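Local coordinates for Er-derived vesicles protein ERV41 (Saccharomyces cerevisiae, PDB 3ZLC) that travels in COPII-coated vesicles and is required for efficient transport of a subset of secretory proteins from the endoplasmic reticulum to the Golgi, at residues F154-F163 against P232-F240. Residues are numbered along the deposited sequence; the frame is centred on the assembly and turned at random.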
ATOM      1  N   PHE A 154      -7.917 -10.520   2.547  1.00 22.85           N
ATOM      2  CA  PHE A 154      -7.226  -9.290   2.161  1.00 18.08           C
ATOM      3  C   PHE A 154      -7.444  -8.103   3.099  1.00 15.99           C
ATOM      4  O   PHE A 154      -7.177  -6.953   2.734  1.00 16.81           O
ATOM      5  CB  PHE A 154      -7.510  -8.945   0.690  1.00 18.46           C
ATOM      6  CG  PHE A 154      -6.892  -9.932  -0.273  1.00 23.57           C
ATOM      7  CD1 PHE A 154      -5.515  -9.963  -0.461  1.00 23.04           C
ATOM      8  CD2 PHE A 154      -7.683 -10.846  -0.966  1.00 29.58           C
ATOM      9  CE1 PHE A 154      -4.931 -10.888  -1.342  1.00 26.91           C
ATOM     10  CE2 PHE A 154      -7.112 -11.770  -1.848  1.00 28.70           C
ATOM     11  CZ  PHE A 154      -5.735 -11.791  -2.035  1.00 27.08           C
ATOM     12  N   ASN A 155      -7.897  -8.385   4.319  1.00 20.37           N
ATOM     13  CA  ASN A 155      -7.766  -7.411   5.401  1.00 17.14           C
ATOM     14  C   ASN A 155      -6.312  -6.953   5.419  1.00 16.98           C
ATOM     15  O   ASN A 155      -5.400  -7.741   5.187  1.00 18.89           O
ATOM     16  CB  ASN A 155      -8.127  -8.045   6.752  1.00 20.57           C
ATOM     17  CG  ASN A 155      -9.495  -8.690   6.741  1.00 23.20           C
ATOM     18  OD1 ASN A 155     -10.470  -8.084   6.304  1.00 24.17           O
ATOM     19  ND2 ASN A 155      -9.571  -9.932   7.201  1.00 21.72           N
ATOM     20  N   HIS A 156      -6.073  -5.670   5.659  1.00 15.31           N
ATOM     21  CA  HIS A 156      -4.693  -5.214   5.592  1.00 14.03           C
ATOM     22  C   HIS A 156      -4.481  -3.967   6.423  1.00 14.83           C
ATOM     23  O   HIS A 156      -5.436  -3.258   6.762  1.00 14.00           O
ATOM     24  CB  HIS A 156      -4.274  -4.965   4.133  1.00 14.59           C
ATOM     25  CG  HIS A 156      -5.094  -3.921   3.441  1.00 17.85           C
ATOM     26  ND1 HIS A 156      -6.325  -4.194   2.889  1.00 17.00           N
ATOM     27  CD2 HIS A 156      -4.862  -2.601   3.210  1.00 16.01           C
ATOM     28  CE1 HIS A 156      -6.821  -3.091   2.346  1.00 16.01           C
ATOM     29  NE2 HIS A 156      -5.953  -2.113   2.525  1.00 17.12           N
ATOM     30  N   VAL A 157      -3.221  -3.737   6.779  1.00 16.40           N
ATOM     31  CA  VAL A 157      -2.820  -2.532   7.493  1.00 13.16           C
ATOM     32  C   VAL A 157      -1.756  -1.886   6.652  1.00 16.05           C
ATOM     33  O   VAL A 157      -0.790  -2.545   6.271  1.00 16.14           O
ATOM     34  CB  VAL A 157      -2.167  -2.872   8.844  1.00 15.48           C
ATOM     35  CG1 VAL A 157      -1.553  -1.605   9.470  1.00 17.76           C
ATOM     36  CG2 VAL A 157      -3.202  -3.488   9.782  1.00 14.40           C
ATOM     37  N   ILE A 158      -1.917  -0.607   6.342  1.00 11.91           N
ATOM     38  CA  ILE A 158      -0.867   0.081   5.607  1.00 13.95           C
ATOM     39  C   ILE A 158      -0.116   0.936   6.611  1.00 19.67           C
ATOM     40  O   ILE A 158      -0.649   1.946   7.082  1.00 16.71           O
ATOM     41  CB  ILE A 158      -1.457   0.989   4.484  1.00 15.32           C
ATOM     42  CG1 ILE A 158      -2.179   0.126   3.437  1.00 15.76           C
ATOM     43  CG2 ILE A 158      -0.337   1.791   3.804  1.00 11.39           C
ATOM     44  CD1 ILE A 158      -3.150   0.910   2.518  1.00 12.94           C
ATOM     45  N   ASN A 159       1.106   0.541   6.955  1.00 14.75           N
ATOM     46  CA  ASN A 159       1.897   1.356   7.873  1.00 14.43           C
ATOM     47  C   ASN A 159       2.548   2.494   7.105  1.00 13.47           C
ATOM     48  O   ASN A 159       2.601   3.630   7.593  1.00 13.98           O
ATOM     49  CB  ASN A 159       2.953   0.513   8.597  1.00 17.32           C
ATOM     50  CG  ASN A 159       2.339  -0.607   9.382  1.00 22.63           C
ATOM     51  OD1 ASN A 159       1.488  -0.361  10.242  1.00 16.16           O
ATOM     52  ND2 ASN A 159       2.721  -1.859   9.062  1.00 16.96           N
ATOM     53  N   GLU A 160       3.017   2.185   5.899  1.00 12.26           N
ATOM     54  CA  GLU A 160       3.558   3.204   4.992  1.00 10.43           C
ATOM     55  C   GLU A 160       3.205   2.904   3.549  1.00 12.43           C
ATOM     56  O   GLU A 160       3.221   1.743   3.125  1.00 15.83           O
ATOM     57  CB  GLU A 160       5.095   3.293   5.098  1.00 15.05           C
ATOM     58  CG  GLU A 160       5.652   4.432   4.196  1.00 18.02           C
ATOM     59  CD  GLU A 160       7.174   4.508   4.172  1.00 43.89           C
ATOM     60  OE1 GLU A 160       7.830   3.640   4.791  1.00 49.44           O
ATOM     61  OE2 GLU A 160       7.709   5.437   3.516  1.00 31.44           O
ATOM     62  N   PHE A 161       2.893   3.960   2.797  1.00 13.88           N
ATOM     63  CA  PHE A 161       2.824   3.886   1.344  1.00 11.75           C
ATOM     64  C   PHE A 161       3.162   5.282   0.824  1.00 13.60           C
ATOM     65  O   PHE A 161       2.378   6.213   0.992  1.00 15.11           O
ATOM     66  CB  PHE A 161       1.437   3.465   0.860  1.00 10.00           C
ATOM     67  CG  PHE A 161       1.405   3.152  -0.599  1.00 14.95           C
ATOM     68  CD1 PHE A 161       1.960   1.969  -1.068  1.00 13.49           C
ATOM     69  CD2 PHE A 161       0.858   4.050  -1.512  1.00 13.37           C
ATOM     70  CE1 PHE A 161       1.959   1.667  -2.424  1.00 12.51           C
ATOM     71  CE2 PHE A 161       0.854   3.759  -2.864  1.00 18.97           C
ATOM     72  CZ  PHE A 161       1.409   2.569  -3.322  1.00 15.34           C
ATOM     73  N   SER A 162       4.347   5.435   0.241  1.00 18.28           N
ATOM     74  CA  SER A 162       4.840   6.763  -0.134  1.00 15.83           C
ATOM     75  C   SER A 162       5.622   6.656  -1.433  1.00 18.79           C
ATOM     76  O   SER A 162       5.970   5.540  -1.874  1.00 15.15           O
ATOM     77  CB  SER A 162       5.733   7.343   0.975  1.00 14.03           C
ATOM     78  OG  SER A 162       6.893   6.547   1.147  1.00 12.65           O
ATOM     79  N   PHE A 163       5.885   7.813  -2.038  1.00 15.28           N
ATOM     80  CA  PHE A 163       6.605   7.915  -3.311  1.00 11.44           C
ATOM     81  C   PHE A 163       7.801   8.804  -3.103  1.00 15.01           C
ATOM     82  O   PHE A 163       7.660   9.954  -2.635  1.00 16.41           O
ATOM     83  CB  PHE A 163       5.717   8.577  -4.369  1.00 11.50           C
ATOM     84  CG  PHE A 163       4.499   7.774  -4.718  1.00 13.20           C
ATOM     85  CD1 PHE A 163       3.345   7.873  -3.959  1.00 13.61           C
ATOM     86  CD2 PHE A 163       4.525   6.884  -5.787  1.00 13.41           C
ATOM     87  CE1 PHE A 163       2.213   7.119  -4.268  1.00 20.98           C
ATOM     88  CE2 PHE A 163       3.390   6.118  -6.112  1.00 12.90           C
ATOM     89  CZ  PHE A 163       2.239   6.239  -5.346  1.00 12.87           C
ATOM     90  N   PRO A 232      -8.877 -11.402  -6.941  1.00 45.25           N
ATOM     91  CA  PRO A 232      -9.056 -10.359  -5.925  1.00 35.40           C
ATOM     92  C   PRO A 232      -7.744  -9.953  -5.261  1.00 23.03           C
ATOM     93  O   PRO A 232      -6.725 -10.616  -5.463  1.00 27.91           O
ATOM     94  CB  PRO A 232      -9.971 -11.033  -4.895  1.00 32.64           C
ATOM     95  CG  PRO A 232      -9.631 -12.481  -4.988  1.00 39.13           C
ATOM     96  CD  PRO A 232      -9.314 -12.725  -6.451  1.00 41.87           C
ATOM     97  N   GLY A 233      -7.760  -8.879  -4.475  1.00 19.51           N
ATOM     98  CA  GLY A 233      -6.547  -8.471  -3.793  1.00 16.80           C
ATOM     99  C   GLY A 233      -6.522  -7.013  -3.412  1.00 17.36           C
ATOM    100  O   GLY A 233      -7.557  -6.380  -3.183  1.00 16.46           O
ATOM    101  N   ILE A 234      -5.316  -6.477  -3.328  1.00 15.20           N
ATOM    102  CA  ILE A 234      -5.132  -5.109  -2.884  1.00 13.63           C
ATOM    103  C   ILE A 234      -4.345  -4.420  -3.990  1.00 18.27           C
ATOM    104  O   ILE A 234      -3.241  -4.855  -4.338  1.00 20.47           O
ATOM    105  CB  ILE A 234      -4.340  -5.054  -1.561  1.00 16.32           C
ATOM    106  CG1 ILE A 234      -5.091  -5.796  -0.445  1.00 19.57           C
ATOM    107  CG2 ILE A 234      -4.111  -3.594  -1.139  1.00 14.66           C
ATOM    108  CD1 ILE A 234      -4.203  -6.194   0.750  1.00 19.36           C
ATOM    109  N   PHE A 235      -4.914  -3.354  -4.551  1.00 14.88           N
ATOM    110  CA  PHE A 235      -4.322  -2.705  -5.726  1.00 20.59           C
ATOM    111  C   PHE A 235      -4.057  -1.222  -5.500  1.00 19.67           C
ATOM    112  O   PHE A 235      -4.938  -0.478  -5.051  1.00 18.63           O
ATOM    113  CB  PHE A 235      -5.253  -2.866  -6.931  1.00 17.11           C
ATOM    114  CG  PHE A 235      -5.549  -4.315  -7.298  1.00 23.17           C
ATOM    115  CD1 PHE A 235      -6.544  -5.032  -6.632  1.00 21.19           C
ATOM    116  CD2 PHE A 235      -4.855  -4.944  -8.324  1.00 27.72           C
ATOM    117  CE1 PHE A 235      -6.824  -6.363  -6.974  1.00 17.74           C
ATOM    118  CE2 PHE A 235      -5.133  -6.278  -8.680  1.00 29.24           C
ATOM    119  CZ  PHE A 235      -6.118  -6.981  -8.004  1.00 25.78           C
ATOM    120  N   PHE A 236      -2.849  -0.788  -5.832  1.00 14.20           N
ATOM    121  CA  PHE A 236      -2.504   0.629  -5.734  1.00 17.14           C
ATOM    122  C   PHE A 236      -2.293   1.165  -7.139  1.00 19.58           C
ATOM    123  O   PHE A 236      -1.293   0.839  -7.781  1.00 18.86           O
ATOM    124  CB  PHE A 236      -1.210   0.794  -4.950  1.00 11.32           C
ATOM    125  CG  PHE A 236      -1.294   0.307  -3.518  1.00 13.86           C
ATOM    126  CD1 PHE A 236      -0.993  -1.009  -3.196  1.00 17.37           C
ATOM    127  CD2 PHE A 236      -1.655   1.180  -2.488  1.00 13.89           C
ATOM    128  CE1 PHE A 236      -1.050  -1.464  -1.864  1.00 23.10           C
ATOM    129  CE2 PHE A 236      -1.717   0.736  -1.157  1.00 10.99           C
ATOM    130  CZ  PHE A 236      -1.415  -0.588  -0.846  1.00 17.55           C
ATOM    131  N   LYS A 237      -3.242   1.946  -7.638  1.00 14.62           N
ATOM    132  CA  LYS A 237      -3.066   2.573  -8.942  1.00 18.03           C
ATOM    133  C   LYS A 237      -2.417   3.922  -8.717  1.00 20.96           C
ATOM    134  O   LYS A 237      -2.737   4.631  -7.748  1.00 25.86           O
ATOM    135  CB  LYS A 237      -4.405   2.742  -9.659  1.00 20.69           C
ATOM    136  CG  LYS A 237      -5.129   1.428  -9.901  1.00 31.05           C
ATOM    137  CD  LYS A 237      -5.552   1.290 -11.356  1.00 44.95           C
ATOM    138  CE  LYS A 237      -6.351   0.008 -11.576  1.00 50.07           C
ATOM    139  NZ  LYS A 237      -6.752  -0.180 -13.003  1.00 54.62           N
ATOM    140  N   TYR A 238      -1.468   4.272  -9.576  1.00 17.49           N
ATOM    141  CA  TYR A 238      -0.810   5.563  -9.398  1.00 15.92           C
ATOM    142  C   TYR A 238      -0.629   6.298 -10.712  1.00 21.37           C
ATOM    143  O   TYR A 238      -0.414   5.692 -11.763  1.00 15.52           O
ATOM    144  CB  TYR A 238       0.533   5.407  -8.658  1.00 16.04           C
ATOM    145  CG  TYR A 238       1.412   4.303  -9.212  1.00 19.02           C
ATOM    146  CD1 TYR A 238       2.239   4.543 -10.303  1.00 16.90           C
ATOM    147  CD2 TYR A 238       1.424   3.029  -8.645  1.00 15.80           C
ATOM    148  CE1 TYR A 238       3.055   3.561 -10.814  1.00 21.19           C
ATOM    149  CE2 TYR A 238       2.250   2.019  -9.167  1.00 17.76           C
ATOM    150  CZ  TYR A 238       3.060   2.300 -10.251  1.00 24.10           C
ATOM    151  OH  TYR A 238       3.887   1.337 -10.808  1.00 32.40           O
ATOM    152  N   ASN A 239      -0.760   7.615 -10.650  1.00 18.13           N
ATOM    153  CA  ASN A 239      -0.404   8.455 -11.781  1.00 19.27           C
ATOM    154  C   ASN A 239       0.290   9.699 -11.249  1.00 17.72           C
ATOM    155  O   ASN A 239       0.146  10.047 -10.069  1.00 15.15           O
ATOM    156  CB  ASN A 239      -1.629   8.841 -12.600  1.00 16.85           C
ATOM    157  CG  ASN A 239      -1.277   9.128 -14.037  1.00 29.42           C
ATOM    158  OD1 ASN A 239      -0.109   9.417 -14.353  1.00 26.45           O
ATOM    159  ND2 ASN A 239      -2.266   9.038 -14.925  1.00 28.02           N
ATOM    160  N   PHE A 240       1.031  10.374 -12.118  1.00 15.93           N
ATOM    161  CA  PHE A 240       1.867  11.491 -11.686  1.00 15.64           C
ATOM    162  C   PHE A 240       1.420  12.762 -12.375  1.00 18.62           C
ATOM    163  O   PHE A 240       1.351  12.829 -13.602  1.00 17.78           O
ATOM    164  CB  PHE A 240       3.343  11.168 -11.972  1.00 23.29           C
ATOM    165  CG  PHE A 240       3.800   9.891 -11.300  1.00 18.01           C
ATOM    166  CD1 PHE A 240       4.277   9.912 -10.001  1.00 16.58           C
ATOM    167  CD2 PHE A 240       3.696   8.662 -11.962  1.00 18.50           C
ATOM    168  CE1 PHE A 240       4.676   8.729  -9.364  1.00 23.41           C
ATOM    169  CE2 PHE A 240       4.084   7.472 -11.328  1.00 20.22           C
ATOM    170  CZ  PHE A 240       4.578   7.511 -10.030  1.00 21.03           C
TER
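F161 and F236 reach past each other from facing strands and overlap as an offset stack, centroids 4.1 Å apart and planes 18° from parallel. F236 CD2 lies over the middle of the F161 ring, while I158 CD1 butts against the edge of the F236 ring, 3.9 Å from F236 CE2. F161, its CG anti to the backbone N (chi1 -170°), reaches across to lay its ring on F236. Strands 156-163 and 233-240 belong to two different mixed sheets that pack face to face as a beta sandwich in this lumenal domain; the axes of 160-163 and 233-240 come within 10.9 Å, at 23°, with no hydrogen bond crossing between them. A classic beta bulge at N159 and E160, opposite D25, bends the first strand. Replacing F161 with alanine would probably open a gap over the F236 face and let that ring tilt. Toward one end, F163 CZ abuts Y238 CB at 3.8 Å. At the other, I234 CD1 fills the hollow between H156 and F154 O, 3.6 Å from H156 CB; H156 is pinned by ND1 to F154 O (2.9 Å) and by NE2 to Y191. G233 CA sits squarely over the F154 ring as a CH-pi contact, 3.6 Å from the centroid; a CB on G233 would press against P232 O.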